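Local coordinates for glycosyl hydrolase, family 31/fibronectin type III domain protein (Clostridium perfringens, PDB 4UAP) that binds galacto-configured sugars such as N-acetylgalactosamine, as a family 32 carbohydrate-binding module of a family 31 glycoside hydrolase, at residues A[67-79]-A[106-118]. Residues are numbered along the deposited sequence; the frame is centred on the assembly and turned at random.
Sequences LENFTIYNRMNSN and KANITSATTVYEL. With NGA (2-acetamido-2-deoxy-beta-D-galactopyranose), chain C.
The amide nitrogen ND2 of Asn74 gives both its hydrogens across the contact, one to Thr114 OG1 and one to Ser111 O, each at 3.1 Å. Both acceptors lie close to the Asn74 amide plane, so the pair fixes the rotation of the group. Asn74 CG stands anti to its carbonyl carbon (chi1 -63°), which carries the amide to the turn before strand 113-118, where Ile109 CG2 packs 3.4 Å from ND2. Water 3 donates to both Asn74 O and Ala112 O and so bridges the two segments. Along strands 69-74 and 113-118, antiparallel at 166°, Ile72 N donates to Thr114 O and Thr114 N to Ile72 O, both at 2.8 Å. On the face carrying Phe70, Ile72 and Tyr116, the Phe70 and Tyr116 rings lie nearly parallel (18°) but slide apart, with Tyr116 CB over the Phe70 face, 3.6 Å from its centroid. Strands 87-96 and 125-133 cover this face, evidence for the hydrophobic core of a beta-sandwich. Beyond the pairing, extended Arg75 reaches N-acetylgalactosamine: its NH1 donates to O3 (2.9 Å) and O4, a pair of bonds consistent with recognition of the axial O4 of a galacto sugar in this CBM32 binding site.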
loop_
_atom_site.group_PDB
_atom_site.type_symbol
_atom_site.label_atom_id
_atom_site.label_comp_id
_atom_site.label_asym_id
_atom_site.label_seq_id
_atom_site.Cartn_x
_atom_site.Cartn_y
_atom_site.Cartn_z
ATOM N N LEU A 67 -2.718 15.108 -8.505
ATOM C CA LEU A 67 -2.722 14.666 -7.110
ATOM C C LEU A 67 -1.872 15.543 -6.200
ATOM O O LEU A 67 -0.743 15.891 -6.541
ATOM C CB LEU A 67 -2.214 13.220 -7.018
ATOM C CG LEU A 67 -2.980 12.153 -7.802
ATOM C CD1 LEU A 67 -2.286 10.794 -7.706
ATOM C CD2 LEU A 67 -4.421 12.079 -7.297
ATOM N N GLU A 68 -2.406 15.885 -5.034
ATOM C CA GLU A 68 -1.598 16.520 -3.996
ATOM C C GLU A 68 -0.686 15.481 -3.330
ATOM O O GLU A 68 0.495 15.734 -3.097
ATOM C CB GLU A 68 -2.487 17.199 -2.949
ATOM C CG GLU A 68 -3.295 18.379 -3.484
ATOM C CD GLU A 68 -2.461 19.655 -3.684
ATOM O OE1 GLU A 68 -1.207 19.579 -3.685
ATOM O OE2 GLU A 68 -3.072 20.740 -3.836
ATOM N N ASN A 69 -1.231 14.302 -3.041
ATOM C CA ASN A 69 -0.445 13.236 -2.415
ATOM C C ASN A 69 -1.147 11.896 -2.478
ATOM O O ASN A 69 -2.326 11.828 -2.816
ATOM C CB ASN A 69 -0.150 13.572 -0.938
ATOM C CG ASN A 69 -1.366 13.360 -0.025
ATOM O OD1 ASN A 69 -1.803 12.228 0.211
ATOM N ND2 ASN A 69 -1.903 14.447 0.502
ATOM N N PHE A 70 -0.433 10.829 -2.140
ATOM C CA PHE A 70 -1.130 9.667 -1.626
ATOM C C PHE A 70 -0.538 9.333 -0.264
ATOM O O PHE A 70 0.612 9.672 0.037
ATOM C CB PHE A 70 -1.107 8.474 -2.603
ATOM C CG PHE A 70 0.258 7.939 -2.933
ATOM C CD1 PHE A 70 0.886 7.028 -2.094
ATOM C CD2 PHE A 70 0.880 8.293 -4.120
ATOM C CE1 PHE A 70 2.125 6.512 -2.420
ATOM C CE2 PHE A 70 2.132 7.784 -4.448
ATOM C CZ PHE A 70 2.748 6.890 -3.602
ATOM N N THR A 71 -1.369 8.717 0.567
ATOM C CA THR A 71 -1.065 8.465 1.962
ATOM C C THR A 71 -1.298 7.002 2.283
ATOM O O THR A 71 -2.408 6.494 2.109
ATOM C CB THR A 71 -1.937 9.328 2.887
ATOM O OG1 THR A 71 -1.654 10.716 2.650
ATOM C CG2 THR A 71 -1.669 8.989 4.344
ATOM N N ILE A 72 -0.239 6.340 2.743
ATOM C CA ILE A 72 -0.283 4.943 3.131
ATOM C C ILE A 72 -0.455 4.876 4.647
ATOM O O ILE A 72 0.319 5.485 5.388
ATOM C CB ILE A 72 1.005 4.197 2.698
ATOM C CG1 ILE A 72 1.219 4.342 1.178
ATOM C CG2 ILE A 72 0.941 2.720 3.107
ATOM C CD1 ILE A 72 2.578 3.848 0.682
ATOM N N TYR A 73 -1.487 4.166 5.097
ATOM C CA TYR A 73 -1.728 3.998 6.519
ATOM C C TYR A 73 -1.143 2.671 6.989
ATOM O O TYR A 73 -1.544 1.594 6.536
ATOM C CB TYR A 73 -3.224 4.074 6.824
ATOM C CG TYR A 73 -3.810 5.458 6.620
ATOM C CD1 TYR A 73 -4.184 5.900 5.349
ATOM C CD2 TYR A 73 -3.987 6.325 7.702
ATOM C CE1 TYR A 73 -4.719 7.166 5.163
ATOM C CE2 TYR A 73 -4.512 7.600 7.520
ATOM C CZ TYR A 73 -4.883 8.008 6.258
ATOM O OH TYR A 73 -5.415 9.261 6.088
ATOM N N ASN A 74 -0.175 2.764 7.896
ATOM C CA ASN A 74 0.576 1.604 8.340
ATOM C C ASN A 74 -0.038 0.962 9.572
ATOM O O ASN A 74 -0.728 1.618 10.347
ATOM C CB ASN A 74 2.024 1.996 8.623
ATOM C CG ASN A 74 2.732 2.485 7.380
ATOM O OD1 ASN A 74 2.740 1.801 6.360
ATOM N ND2 ASN A 74 3.288 3.694 7.441
ATOM N N ARG A 75 0.218 -0.329 9.743
ATOM C CA ARG A 75 -0.347 -1.054 10.870
ATOM C C ARG A 75 0.373 -0.650 12.148
ATOM O O ARG A 75 1.575 -0.864 12.284
ATOM C CB ARG A 75 -0.255 -2.567 10.663
ATOM C CG ARG A 75 -0.881 -3.351 11.816
ATOM C CD ARG A 75 -0.621 -4.832 11.685
ATOM N NE ARG A 75 -1.220 -5.555 12.798
ATOM C CZ ARG A 75 -1.202 -6.877 12.914
ATOM N NH1 ARG A 75 -0.606 -7.613 11.982
ATOM N NH2 ARG A 75 -1.777 -7.454 13.959
ATOM N N MET A 76 -0.372 -0.073 13.084
ATOM C CA MET A 76 0.215 0.408 14.333
ATOM C C MET A 76 -0.304 -0.383 15.532
ATOM O O MET A 76 -1.424 -0.905 15.514
ATOM C CB MET A 76 -0.080 1.903 14.538
ATOM C CG MET A 76 0.285 2.793 13.338
ATOM S SD MET A 76 2.016 2.705 12.828
ATOM C CE MET A 76 2.768 3.684 14.125
ATOM N N ASN A 77 0.518 -0.463 16.573
ATOM C CA ASN A 77 0.078 -1.029 17.842
ATOM C C ASN A 77 -0.740 0.003 18.587
ATOM O O ASN A 77 -0.651 1.188 18.282
ATOM C CB ASN A 77 1.276 -1.462 18.683
ATOM C CG ASN A 77 2.110 -2.499 17.988
ATOM O OD1 ASN A 77 1.579 -3.477 17.460
ATOM N ND2 ASN A 77 3.422 -2.298 17.979
ATOM N N SER A 78 -1.521 -0.435 19.572
ATOM C CA SER A 78 -2.384 0.486 20.314
ATOM C C SER A 78 -1.593 1.607 21.001
ATOM O O SER A 78 -2.121 2.694 21.211
ATOM C CB SER A 78 -3.210 -0.276 21.359
ATOM O OG SER A 78 -2.361 -0.880 22.322
ATOM N N ASN A 79 -0.330 1.356 21.337
ATOM C CA ASN A 79 0.470 2.375 22.013
ATOM C C ASN A 79 1.167 3.336 21.051
ATOM O O ASN A 79 2.031 4.107 21.457
ATOM C CB ASN A 79 1.513 1.725 22.942
ATOM C CG ASN A 79 2.590 0.957 22.187
ATOM O OD1 ASN A 79 2.570 0.864 20.956
ATOM N ND2 ASN A 79 3.547 0.406 22.928
ATOM N N LYS A 106 10.861 5.296 0.166
ATOM C CA LYS A 106 10.863 5.738 1.550
ATOM C C LYS A 106 11.245 4.553 2.413
ATOM O O LYS A 106 10.671 3.472 2.268
ATOM C CB LYS A 106 9.504 6.317 1.939
ATOM C CG LYS A 106 9.250 7.685 1.291
ATOM C CD LYS A 106 7.887 8.253 1.643
ATOM C CE LYS A 106 7.493 9.361 0.662
ATOM N NZ LYS A 106 8.498 10.457 0.603
ATOM N N ALA A 107 12.234 4.749 3.286
ATOM C CA ALA A 107 12.791 3.648 4.077
ATOM C C ALA A 107 12.692 3.911 5.578
ATOM O O ALA A 107 12.377 5.023 6.000
ATOM C CB ALA A 107 14.245 3.397 3.673
ATOM N N ASN A 108 12.949 2.870 6.375
ATOM C CA ASN A 108 12.903 2.960 7.831
ATOM C C ASN A 108 11.604 3.569 8.329
ATOM O O ASN A 108 11.590 4.405 9.233
ATOM C CB ASN A 108 14.098 3.758 8.339
ATOM C CG ASN A 108 15.411 3.156 7.898
ATOM O OD1 ASN A 108 16.122 3.723 7.068
ATOM N ND2 ASN A 108 15.726 1.983 8.429
ATOM N N ILE A 109 10.502 3.140 7.727
ATOM C CA ILE A 109 9.197 3.664 8.084
ATOM C C ILE A 109 8.865 3.310 9.518
ATOM O O ILE A 109 8.969 2.146 9.899
ATOM C CB ILE A 109 8.102 3.122 7.146
ATOM C CG1 ILE A 109 8.344 3.645 5.721
ATOM C CG2 ILE A 109 6.718 3.517 7.654
ATOM C CD1 ILE A 109 7.542 2.913 4.651
ATOM N N THR A 110 8.477 4.309 10.311
ATOM C CA THR A 110 8.072 4.072 11.695
ATOM C C THR A 110 6.786 4.795 12.080
ATOM O O THR A 110 6.322 4.662 13.210
ATOM C CB THR A 110 9.166 4.514 12.708
ATOM O OG1 THR A 110 9.495 5.893 12.489
ATOM C CG2 THR A 110 10.422 3.650 12.574
ATOM N N SER A 111 6.210 5.568 11.164
ATOM C CA SER A 111 5.067 6.407 11.531
ATOM C C SER A 111 3.728 5.835 11.063
ATOM O O SER A 111 3.687 4.937 10.219
ATOM C CB SER A 111 5.248 7.818 10.971
ATOM O OG SER A 111 5.364 7.781 9.565
ATOM N N ALA A 112 2.637 6.377 11.604
ATOM C CA ALA A 112 1.294 5.894 11.293
ATOM C C ALA A 112 0.943 6.082 9.816
ATOM O O ALA A 112 0.144 5.330 9.265
ATOM C CB ALA A 112 0.259 6.590 12.171
ATOM N N THR A 113 1.525 7.093 9.177
ATOM C CA THR A 113 1.282 7.291 7.748
ATOM C C THR A 113 2.586 7.489 7.018
ATOM O O THR A 113 3.559 7.998 7.583
ATOM C CB THR A 113 0.378 8.512 7.450
ATOM O OG1 THR A 113 1.003 9.702 7.945
ATOM C CG2 THR A 113 -0.998 8.352 8.087
ATOM N N THR A 114 2.595 7.072 5.761
ATOM C CA THR A 114 3.707 7.318 4.869
ATOM C C THR A 114 3.131 8.126 3.729
ATOM O O THR A 114 2.261 7.644 3.004
ATOM C CB THR A 114 4.339 6.014 4.362
ATOM O OG1 THR A 114 4.945 5.331 5.469
ATOM C CG2 THR A 114 5.399 6.292 3.287
ATOM N N VAL A 115 3.586 9.365 3.597
ATOM C CA VAL A 115 2.971 10.289 2.656
ATOM C C VAL A 115 3.912 10.616 1.496
ATOM O O VAL A 115 5.051 11.039 1.706
ATOM C CB VAL A 115 2.538 11.585 3.363
ATOM C CG1 VAL A 115 1.893 12.557 2.370
ATOM C CG2 VAL A 115 1.562 11.265 4.492
ATOM N N TYR A 116 3.433 10.373 0.278
ATOM C CA TYR A 116 4.118 10.806 -0.939
ATOM C C TYR A 116 3.536 12.135 -1.379
ATOM O O TYR A 116 2.393 12.192 -1.845
ATOM C CB TYR A 116 3.979 9.764 -2.061
ATOM C CG TYR A 116 5.021 8.666 -2.032
ATOM C CD1 TYR A 116 4.937 7.616 -1.121
ATOM C CD2 TYR A 116 6.086 8.672 -2.923
ATOM C CE1 TYR A 116 5.890 6.598 -1.101
ATOM C CE2 TYR A 116 7.040 7.670 -2.913
ATOM C CZ TYR A 116 6.941 6.634 -1.997
ATOM O OH TYR A 116 7.897 5.638 -1.996
ATOM N N GLU A 117 4.301 13.208 -1.202
ATOM C CA GLU A 117 3.844 14.525 -1.622
ATOM C C GLU A 117 4.111 14.681 -3.107
ATOM O O GLU A 117 5.261 14.593 -3.549
ATOM C CB GLU A 117 4.535 15.634 -0.829
ATOM C CG GLU A 117 4.221 15.630 0.659
ATOM C CD GLU A 117 2.799 16.070 0.948
ATOM O OE1 GLU A 117 2.092 16.459 -0.004
ATOM O OE2 GLU A 117 2.390 16.034 2.129
ATOM N N LEU A 118 3.051 14.910 -3.875
ATOM C CA LEU A 118 3.150 14.892 -5.334
ATOM C C LEU A 118 3.023 16.274 -5.978
ATOM O O LEU A 118 3.240 16.418 -7.179
ATOM C CB LEU A 118 2.090 13.956 -5.910
ATOM C CG LEU A 118 2.225 12.491 -5.476
ATOM C CD1 LEU A 118 1.097 11.660 -6.056
ATOM C CD2 LEU A 118 3.589 11.934 -5.896
HETATM C C1 NGA C . 0.550 -12.798 13.298
HETATM C C2 NGA C . -0.281 -11.537 13.514
HETATM C C3 NGA C . -1.233 -11.349 12.351
HETATM C C4 NGA C . -0.437 -11.401 11.053
HETATM C C5 NGA C . 0.222 -12.776 10.941
HETATM C C6 NGA C . 1.085 -13.010 9.708
HETATM C C7 NGA C . -0.939 -10.663 15.725
HETATM C C8 NGA C . -1.803 -10.881 16.933
HETATM N N2 NGA C . -1.029 -11.598 14.770
HETATM O O1 NGA C . 1.663 -12.732 14.157
HETATM O O3 NGA C . -1.896 -10.122 12.538
HETATM O O4 NGA C . 0.549 -10.390 11.090
HETATM O O5 NGA C . 1.104 -12.941 12.012
HETATM O O6 NGA C . 1.729 -14.276 9.808
HETATM O O7 NGA C . -0.203 -9.668 15.657
HETATM O O HOH W 1 2.229 17.916 -2.413
HETATM O O HOH W 2 -0.579 16.867 0.643
HETATM O O HOH W 3 -1.922 3.977 10.334
#